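PDB 7CPX: lovastatin nonaketide synthase, polyketide synthase component from Aspergillus terreus, which builds the nonaketide dihydromonacolin L from malonyl-CoA, using NADPH and S-adenosylmethionine, in the pathway to lovastatin. Local coordinates for residues S2329-I2333 / L2369-V2374; M1272-W1278 / A2397-T2403; L2161-T2165 / A2240-L2244. The protein carries 2 engineered substitutions. One frame throughout, in Å; residues are numbered along the deposited sequence.

Contact 1: residues S2329-I2333 / L2369-V2374; sequences STIDI and LFAEAV
With CG1 of Ile2331 lodged between the backbone N and the carbonyl carbon (chi1 51°), the other branch, CG2, stands anti to the carbonyl carbon and reaches Leu2369 and Ala2373 of the helix. Leu2369 meets it with CG swung anti to its own N (chi1 163°), laying its forked end against the flank of the isoleucine. The two side chains are oblique to each other, and the leucine spans two isoleucines: CG lies 3.6 Å from Ile2331 CB, while the second methyl, CD2, reaches Ile2333 CG1 at 3.7 Å. One turn further along the helix, Ala2373 offers its CB to Ile2331 CG2 at 3.3 Å. At the edge of the Phe2370 ring, near its plane, sits Ile2331 CD1, 4.4 Å from Phe2370 CB. The polar element is a single weak hydrogen bond from Ser2329 OG to Ala2373 O at 2.9 Å, placed at the start of the strand. Since strand and helix run nearly antiparallel (154°), Ser2329 faces Ala2373 while Ile2333, a residue of the NADP pocket, comes against Leu2369. This is the helix-on-sheet layer of a beta-alpha-beta crossover in the Rossmann-type ketoreductase. Helix 2363-2385 leads from strand 2329-2333 to its parallel neighbour 2400-2402; Phe2370 meets Phe2288 edge-to-face at strand 2288-2294, and helix 2167-2178 packs against the same phenylalanine.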
# COMPACT_ATOMS: atom_id res chain seq x y z
N SER A 2329 -55.64 -17.11 -30.43
CA SER A 2329 -54.42 -17.91 -30.41
C SER A 2329 -54.46 -18.79 -29.16
O SER A 2329 -55.28 -18.58 -28.26
CB SER A 2329 -53.16 -17.03 -30.41
OG SER A 2329 -53.17 -16.14 -29.30
N THR A 2330 -53.57 -19.78 -29.13
CA THR A 2330 -53.42 -20.66 -27.99
C THR A 2330 -51.95 -20.81 -27.66
O THR A 2330 -51.08 -20.73 -28.54
CB THR A 2330 -54.03 -22.04 -28.24
OG1 THR A 2330 -53.51 -22.58 -29.46
CG2 THR A 2330 -55.54 -21.94 -28.33
N ILE A 2331 -51.67 -21.03 -26.38
CA ILE A 2331 -50.32 -21.27 -25.88
C ILE A 2331 -50.33 -22.63 -25.21
O ILE A 2331 -51.01 -22.82 -24.19
CB ILE A 2331 -49.86 -20.17 -24.93
CG1 ILE A 2331 -50.89 -19.93 -23.82
CG2 ILE A 2331 -49.63 -18.89 -25.69
CD1 ILE A 2331 -50.54 -18.80 -22.89
N ASP A 2332 -49.60 -23.59 -25.77
CA ASP A 2332 -49.53 -24.93 -25.20
C ASP A 2332 -48.42 -24.93 -24.16
O ASP A 2332 -47.26 -25.27 -24.42
CB ASP A 2332 -49.30 -25.96 -26.29
CG ASP A 2332 -50.20 -25.76 -27.49
OD1 ASP A 2332 -49.89 -24.88 -28.33
OD2 ASP A 2332 -51.23 -26.45 -27.59
N ILE A 2333 -48.79 -24.53 -22.96
CA ILE A 2333 -47.82 -24.29 -21.89
C ILE A 2333 -47.36 -25.61 -21.30
O ILE A 2333 -48.13 -26.58 -21.20
CB ILE A 2333 -48.44 -23.39 -20.80
CG1 ILE A 2333 -48.99 -22.09 -21.41
CG2 ILE A 2333 -47.40 -23.05 -19.76
CD1 ILE A 2333 -50.06 -21.45 -20.57
N LEU A 2369 -44.42 -16.03 -23.61
CA LEU A 2369 -45.23 -16.90 -24.45
C LEU A 2369 -46.59 -16.29 -24.72
O LEU A 2369 -47.07 -16.29 -25.87
CB LEU A 2369 -45.37 -18.27 -23.78
CG LEU A 2369 -46.47 -19.22 -24.26
CD1 LEU A 2369 -46.34 -19.51 -25.74
CD2 LEU A 2369 -46.41 -20.50 -23.46
N PHE A 2370 -47.23 -15.74 -23.69
CA PHE A 2370 -48.52 -15.07 -23.88
C PHE A 2370 -48.37 -13.86 -24.79
O PHE A 2370 -49.24 -13.58 -25.62
CB PHE A 2370 -49.10 -14.67 -22.53
CG PHE A 2370 -50.38 -13.90 -22.63
CD1 PHE A 2370 -50.37 -12.53 -22.78
CD2 PHE A 2370 -51.60 -14.55 -22.59
CE1 PHE A 2370 -51.54 -11.82 -22.88
CE2 PHE A 2370 -52.78 -13.85 -22.68
CZ PHE A 2370 -52.75 -12.48 -22.83
N ALA A 2371 -47.29 -13.10 -24.62
CA ALA A 2371 -47.05 -11.94 -25.46
C ALA A 2371 -46.92 -12.35 -26.92
O ALA A 2371 -47.50 -11.71 -27.81
CB ALA A 2371 -45.78 -11.23 -25.01
N GLU A 2372 -46.16 -13.40 -27.18
CA GLU A 2372 -45.99 -13.86 -28.55
C GLU A 2372 -47.29 -14.42 -29.10
O GLU A 2372 -47.55 -14.30 -30.30
CB GLU A 2372 -44.89 -14.91 -28.62
CG GLU A 2372 -44.45 -15.21 -30.04
CD GLU A 2372 -43.32 -14.31 -30.52
OE1 GLU A 2372 -42.59 -13.77 -29.67
OE2 GLU A 2372 -43.17 -14.15 -31.75
N ALA A 2373 -48.13 -15.02 -28.26
CA ALA A 2373 -49.44 -15.46 -28.72
C ALA A 2373 -50.32 -14.28 -29.10
O ALA A 2373 -51.03 -14.33 -30.11
CB ALA A 2373 -50.12 -16.31 -27.65
N VAL A 2374 -50.30 -13.22 -28.30
CA VAL A 2374 -51.04 -12.01 -28.64
C VAL A 2374 -50.54 -11.45 -29.96
O VAL A 2374 -51.32 -11.06 -30.84
CB VAL A 2374 -50.93 -10.98 -27.51
CG1 VAL A 2374 -51.51 -9.65 -27.95
CG2 VAL A 2374 -51.63 -11.47 -26.27

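Contact 2: residues M1272-W1278 / A2397-T2403; sequences MFARWSW and ADLELTT
Two donors grip Ala1274 O: Thr2402 N, across the contact at 2.9 Å, and Arg1816 NH1 of helix 1814-1822. The bond from Thr2402 N is weak, bent to 123° at the hydrogen, and so is its reciprocal from Ala1274 N to Thr2402 O. Together they make a single antiparallel hydrogen-bonded pair, consistent with the 109° between the directions of strands 1275-1278 and 2400-2402. Beside the pair, Thr2403 CA directs a CA-H...O contact to Met1272 O at 3.3 Å. With Thr2403 CG2 anti to the backbone N, that methyl lies alongside the extended methionine chain, touching Met1272 CG at 3.4 Å and SD at 3.5 Å. In the fold, this bridge joins two outermost strands: 2400-2402 closes the parallel Rossmann-type sheet of the ketoreductase, and 1275-1280 borders the mixed sheet that includes 1804-1811. Such a pairing of two Rossmann-like units is consistent with the structural and catalytic halves of polyketide synthase ketoreductases. The indole of Trp1276 has Glu2400 OE1 over one face, 2.9 Å above the plane and toward the rim, with ring and carboxylate planes 60° apart. Arg2423 adds a cation-pi contact to this indole. Ala2397 CB packs on Trp1276 CB at 4.0 Å and lies near the edge of the Trp1278 ring. Arg1275 passes its guanidinium near Asp2398 N, although its salt bridge is made by NH2 to Asp1813.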
# COMPACT_ATOMS: atom_id res chain seq x y z
N MET A 1272 -38.06 -23.74 -25.47
CA MET A 1272 -39.43 -24.14 -25.17
C MET A 1272 -40.36 -23.89 -26.35
O MET A 1272 -41.18 -24.75 -26.70
CB MET A 1272 -39.93 -23.40 -23.92
CG MET A 1272 -40.12 -21.90 -24.11
SD MET A 1272 -40.74 -21.11 -22.62
CE MET A 1272 -41.51 -19.65 -23.32
N PHE A 1273 -40.22 -22.74 -27.00
CA PHE A 1273 -41.12 -22.39 -28.10
C PHE A 1273 -41.00 -23.41 -29.22
O PHE A 1273 -39.91 -23.89 -29.55
CB PHE A 1273 -40.80 -20.99 -28.62
CG PHE A 1273 -41.29 -19.88 -27.75
CD1 PHE A 1273 -42.60 -19.85 -27.29
CD2 PHE A 1273 -40.44 -18.85 -27.38
CE1 PHE A 1273 -43.04 -18.82 -26.49
CE2 PHE A 1273 -40.89 -17.82 -26.58
CZ PHE A 1273 -42.19 -17.81 -26.14
N ALA A 1274 -42.14 -23.73 -29.83
CA ALA A 1274 -42.19 -24.64 -30.96
C ALA A 1274 -43.42 -24.33 -31.79
O ALA A 1274 -44.39 -23.75 -31.29
CB ALA A 1274 -42.20 -26.10 -30.51
N ARG A 1275 -43.38 -24.72 -33.06
CA ARG A 1275 -44.48 -24.51 -33.99
C ARG A 1275 -44.85 -25.82 -34.66
O ARG A 1275 -44.01 -26.71 -34.85
CB ARG A 1275 -44.12 -23.46 -35.05
CG ARG A 1275 -42.88 -23.79 -35.85
CD ARG A 1275 -42.73 -22.87 -37.07
NE ARG A 1275 -42.96 -21.47 -36.73
CZ ARG A 1275 -44.06 -20.79 -37.02
NH1 ARG A 1275 -45.08 -21.34 -37.67
NH2 ARG A 1275 -44.15 -19.51 -36.65
N TRP A 1276 -46.12 -25.92 -35.04
CA TRP A 1276 -46.64 -27.07 -35.78
C TRP A 1276 -46.26 -26.91 -37.24
O TRP A 1276 -47.07 -26.50 -38.09
CB TRP A 1276 -48.15 -27.19 -35.62
CG TRP A 1276 -48.60 -27.69 -34.29
CD1 TRP A 1276 -47.83 -27.86 -33.18
CD2 TRP A 1276 -49.92 -28.11 -33.93
NE1 TRP A 1276 -48.59 -28.34 -32.15
CE2 TRP A 1276 -49.88 -28.51 -32.58
CE3 TRP A 1276 -51.14 -28.17 -34.62
CZ2 TRP A 1276 -51.01 -28.97 -31.91
CZ3 TRP A 1276 -52.25 -28.63 -33.95
CH2 TRP A 1276 -52.18 -29.02 -32.61
N SER A 1277 -45.01 -27.22 -37.55
CA SER A 1277 -44.62 -27.29 -38.95
C SER A 1277 -45.52 -28.32 -39.62
O SER A 1277 -45.45 -29.51 -39.30
CB SER A 1277 -43.15 -27.68 -39.09
OG SER A 1277 -42.75 -27.69 -40.45
N TRP A 1278 -46.39 -27.86 -40.51
CA TRP A 1278 -47.36 -28.73 -41.19
C TRP A 1278 -46.77 -29.07 -42.55
O TRP A 1278 -46.69 -28.23 -43.45
CB TRP A 1278 -48.71 -28.04 -41.31
CG TRP A 1278 -49.54 -28.05 -40.07
CD1 TRP A 1278 -49.67 -27.04 -39.17
CD2 TRP A 1278 -50.37 -29.12 -39.59
NE1 TRP A 1278 -50.52 -27.41 -38.16
CE2 TRP A 1278 -50.97 -28.68 -38.40
CE3 TRP A 1278 -50.66 -30.40 -40.06
CZ2 TRP A 1278 -51.84 -29.48 -37.66
CZ3 TRP A 1278 -51.52 -31.19 -39.34
CH2 TRP A 1278 -52.10 -30.73 -38.15
N ALA A 2397 -50.41 -22.79 -37.87
CA ALA A 2397 -49.37 -23.23 -36.95
C ALA A 2397 -48.90 -22.08 -36.07
O ALA A 2397 -48.62 -22.26 -34.88
CB ALA A 2397 -48.20 -23.83 -37.71
N ASP A 2398 -48.82 -20.87 -36.64
CA ASP A 2398 -48.38 -19.71 -35.88
C ASP A 2398 -49.32 -19.39 -34.74
O ASP A 2398 -48.88 -18.88 -33.70
CB ASP A 2398 -48.25 -18.50 -36.81
CG ASP A 2398 -49.54 -18.20 -37.56
OD1 ASP A 2398 -50.52 -18.95 -37.38
OD2 ASP A 2398 -49.56 -17.22 -38.33
N LEU A 2399 -50.62 -19.66 -34.89
CA LEU A 2399 -51.57 -19.36 -33.82
C LEU A 2399 -51.25 -20.17 -32.57
O LEU A 2399 -51.23 -19.62 -31.46
CB LEU A 2399 -52.99 -19.65 -34.29
CG LEU A 2399 -53.43 -19.00 -35.60
CD1 LEU A 2399 -54.91 -19.25 -35.83
CD2 LEU A 2399 -53.13 -17.51 -35.59
N GLU A 2400 -51.00 -21.46 -32.72
CA GLU A 2400 -50.73 -22.34 -31.59
C GLU A 2400 -49.24 -22.28 -31.29
O GLU A 2400 -48.42 -22.83 -32.03
CB GLU A 2400 -51.17 -23.77 -31.88
CG GLU A 2400 -52.63 -23.90 -32.29
CD GLU A 2400 -53.11 -25.33 -32.26
OE1 GLU A 2400 -52.38 -26.20 -31.74
OE2 GLU A 2400 -54.23 -25.60 -32.76
N LEU A 2401 -48.88 -21.61 -30.20
CA LEU A 2401 -47.49 -21.54 -29.76
C LEU A 2401 -47.23 -22.76 -28.88
O LEU A 2401 -47.58 -22.78 -27.70
CB LEU A 2401 -47.23 -20.24 -29.00
CG LEU A 2401 -47.16 -18.98 -29.86
CD1 LEU A 2401 -48.51 -18.66 -30.48
CD2 LEU A 2401 -46.66 -17.81 -29.04
N THR A 2402 -46.64 -23.79 -29.47
CA THR A 2402 -46.27 -24.98 -28.72
C THR A 2402 -45.10 -24.65 -27.80
O THR A 2402 -44.11 -24.05 -28.23
CB THR A 2402 -45.91 -26.12 -29.66
OG1 THR A 2402 -47.01 -26.38 -30.54
CG2 THR A 2402 -45.58 -27.38 -28.89
N THR A 2403 -45.22 -25.05 -26.54
CA THR A 2403 -44.23 -24.67 -25.54
C THR A 2403 -44.15 -25.75 -24.47
O THR A 2403 -45.09 -26.54 -24.28
CB THR A 2403 -44.58 -23.32 -24.91
OG1 THR A 2403 -44.84 -22.36 -25.94
CG2 THR A 2403 -43.43 -22.82 -24.05

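Contact 3: residues L2161-T2165 / A2240-L2244; sequences LVGLT and AFGPL
Two neighbouring parallel strands of the Rossmann-type ketoreductase end here, Leu2161-Val2162 beside Ala2240-Phe2241, and both run into loops that line the NADP pocket. Gly2163 opens the glycine-rich turn after the first strand and belongs to that pocket, as do Gly2242, Pro2243 and Leu2244 after the second. Two backbone hydrogen bonds tie the strand ends. Val2162 N reaches Ala2240 O at 2.9 Å and Gly2242 N reaches Val2162 O at 2.8 Å, the second the straighter (159° at the hydrogen). On one side, Ala2240 CB is touched by two leucine methyls, Leu2161 CD2 at 3.4 Å and Leu2164 CD2 at 3.7 Å, while the other methyl of Leu2164, CD1, lies over Gly2242 CA. On the other, Val2162 CG1, held anti to the backbone N (chi1 -179°), comes within 4.0 Å of Phe2241 CD2. That phenyl ring carries Pro2243 CD over the centre of one face, 3.3 Å above the plane. Gly2163 CA and Pro2243 CA stand 3.8 Å apart, so the two loops run close together just beyond the strands. Pro2243 N has no hydrogen to share with the nearby Val2162 O, so the donor at this carbonyl across the contact is Gly2242 N; the link between the strand ends is thus made by main-chain bonds flanked by apolar side chains, consistent with a set starting point for the two pocket loops.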
# COMPACT_ATOMS: atom_id res chain seq x y z
N LEU A 2161 -58.64 -11.60 -18.09
CA LEU A 2161 -57.93 -12.83 -17.79
C LEU A 2161 -58.91 -13.75 -17.07
O LEU A 2161 -59.14 -13.61 -15.87
CB LEU A 2161 -56.68 -12.55 -16.95
CG LEU A 2161 -55.95 -11.24 -17.25
CD1 LEU A 2161 -54.67 -11.15 -16.44
CD2 LEU A 2161 -55.63 -11.09 -18.73
N VAL A 2162 -59.49 -14.69 -17.82
CA VAL A 2162 -60.53 -15.56 -17.31
C VAL A 2162 -59.88 -16.74 -16.61
O VAL A 2162 -59.05 -17.45 -17.20
CB VAL A 2162 -61.46 -16.03 -18.44
CG1 VAL A 2162 -62.56 -16.92 -17.89
CG2 VAL A 2162 -62.04 -14.84 -19.17
N GLY A 2163 -60.24 -16.96 -15.35
CA GLY A 2163 -59.61 -17.97 -14.53
C GLY A 2163 -58.22 -17.61 -14.08
O GLY A 2163 -57.59 -18.40 -13.37
N LEU A 2164 -57.71 -16.45 -14.47
CA LEU A 2164 -56.37 -16.00 -14.13
C LEU A 2164 -56.39 -15.07 -12.91
O LEU A 2164 -55.96 -13.92 -12.97
CB LEU A 2164 -55.73 -15.32 -15.34
CG LEU A 2164 -54.87 -16.24 -16.20
CD1 LEU A 2164 -55.60 -17.53 -16.51
CD2 LEU A 2164 -54.48 -15.54 -17.49
N THR A 2165 -56.91 -15.58 -11.80
CA THR A 2165 -56.88 -14.88 -10.53
C THR A 2165 -55.81 -15.42 -9.59
O THR A 2165 -55.56 -14.81 -8.54
CB THR A 2165 -58.24 -14.96 -9.83
OG1 THR A 2165 -58.65 -16.33 -9.74
CG2 THR A 2165 -59.28 -14.17 -10.61
N ALA A 2240 -57.59 -13.42 -21.87
CA ALA A 2240 -56.59 -14.43 -21.55
C ALA A 2240 -57.33 -15.56 -20.84
O ALA A 2240 -57.43 -15.58 -19.61
CB ALA A 2240 -55.48 -13.86 -20.69
N PHE A 2241 -57.83 -16.51 -21.62
CA PHE A 2241 -58.71 -17.56 -21.12
C PHE A 2241 -57.86 -18.70 -20.57
O PHE A 2241 -57.25 -19.45 -21.34
CB PHE A 2241 -59.63 -18.05 -22.24
CG PHE A 2241 -60.64 -19.06 -21.80
CD1 PHE A 2241 -60.33 -20.40 -21.79
CD2 PHE A 2241 -61.90 -18.66 -21.40
CE1 PHE A 2241 -61.26 -21.33 -21.38
CE2 PHE A 2241 -62.83 -19.58 -20.99
CZ PHE A 2241 -62.52 -20.92 -20.98
N GLY A 2242 -57.81 -18.82 -19.25
CA GLY A 2242 -57.06 -19.89 -18.62
C GLY A 2242 -57.71 -20.52 -17.40
O GLY A 2242 -57.02 -20.94 -16.47
N PRO A 2243 -59.04 -20.61 -17.37
CA PRO A 2243 -59.69 -21.35 -16.28
C PRO A 2243 -59.27 -22.81 -16.32
O PRO A 2243 -59.12 -23.40 -17.39
CB PRO A 2243 -61.18 -21.17 -16.55
CG PRO A 2243 -61.26 -20.99 -18.01
CD PRO A 2243 -60.02 -20.23 -18.40
N LEU A 2244 -59.10 -23.40 -15.14
CA LEU A 2244 -58.54 -24.74 -15.05
C LEU A 2244 -59.21 -25.54 -13.95
O LEU A 2244 -59.39 -25.04 -12.83
CB LEU A 2244 -57.03 -24.68 -14.79
CG LEU A 2244 -56.33 -26.03 -14.64
CD1 LEU A 2244 -56.48 -26.84 -15.92
CD2 LEU A 2244 -54.87 -25.84 -14.29

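In the fold
All three contacts reach the parallel sheet of the ketoreductase. Contacts 1 and 2 have centres about 9 Å apart and share a strand pairing, with probable hydrogen bonds from Leu2401 N to Thr2330 O and from Asp2332 N to Leu2401 O, each 2.9 Å; Leu2369 also packs on Thr2403. Contact 3 lies about 13 Å from contact 1, centre to centre, and touches it through Phe2370 CE2 on Ala2240 CB at 3.4 Å. Contacts 2 and 3 do not meet, their nearest atoms being about 12 Å apart. The NADP pocket draws residues from contact 3 and Ile2333 from contact 1, whereas contact 2 joins the sheet edge to the neighbouring mixed sheet.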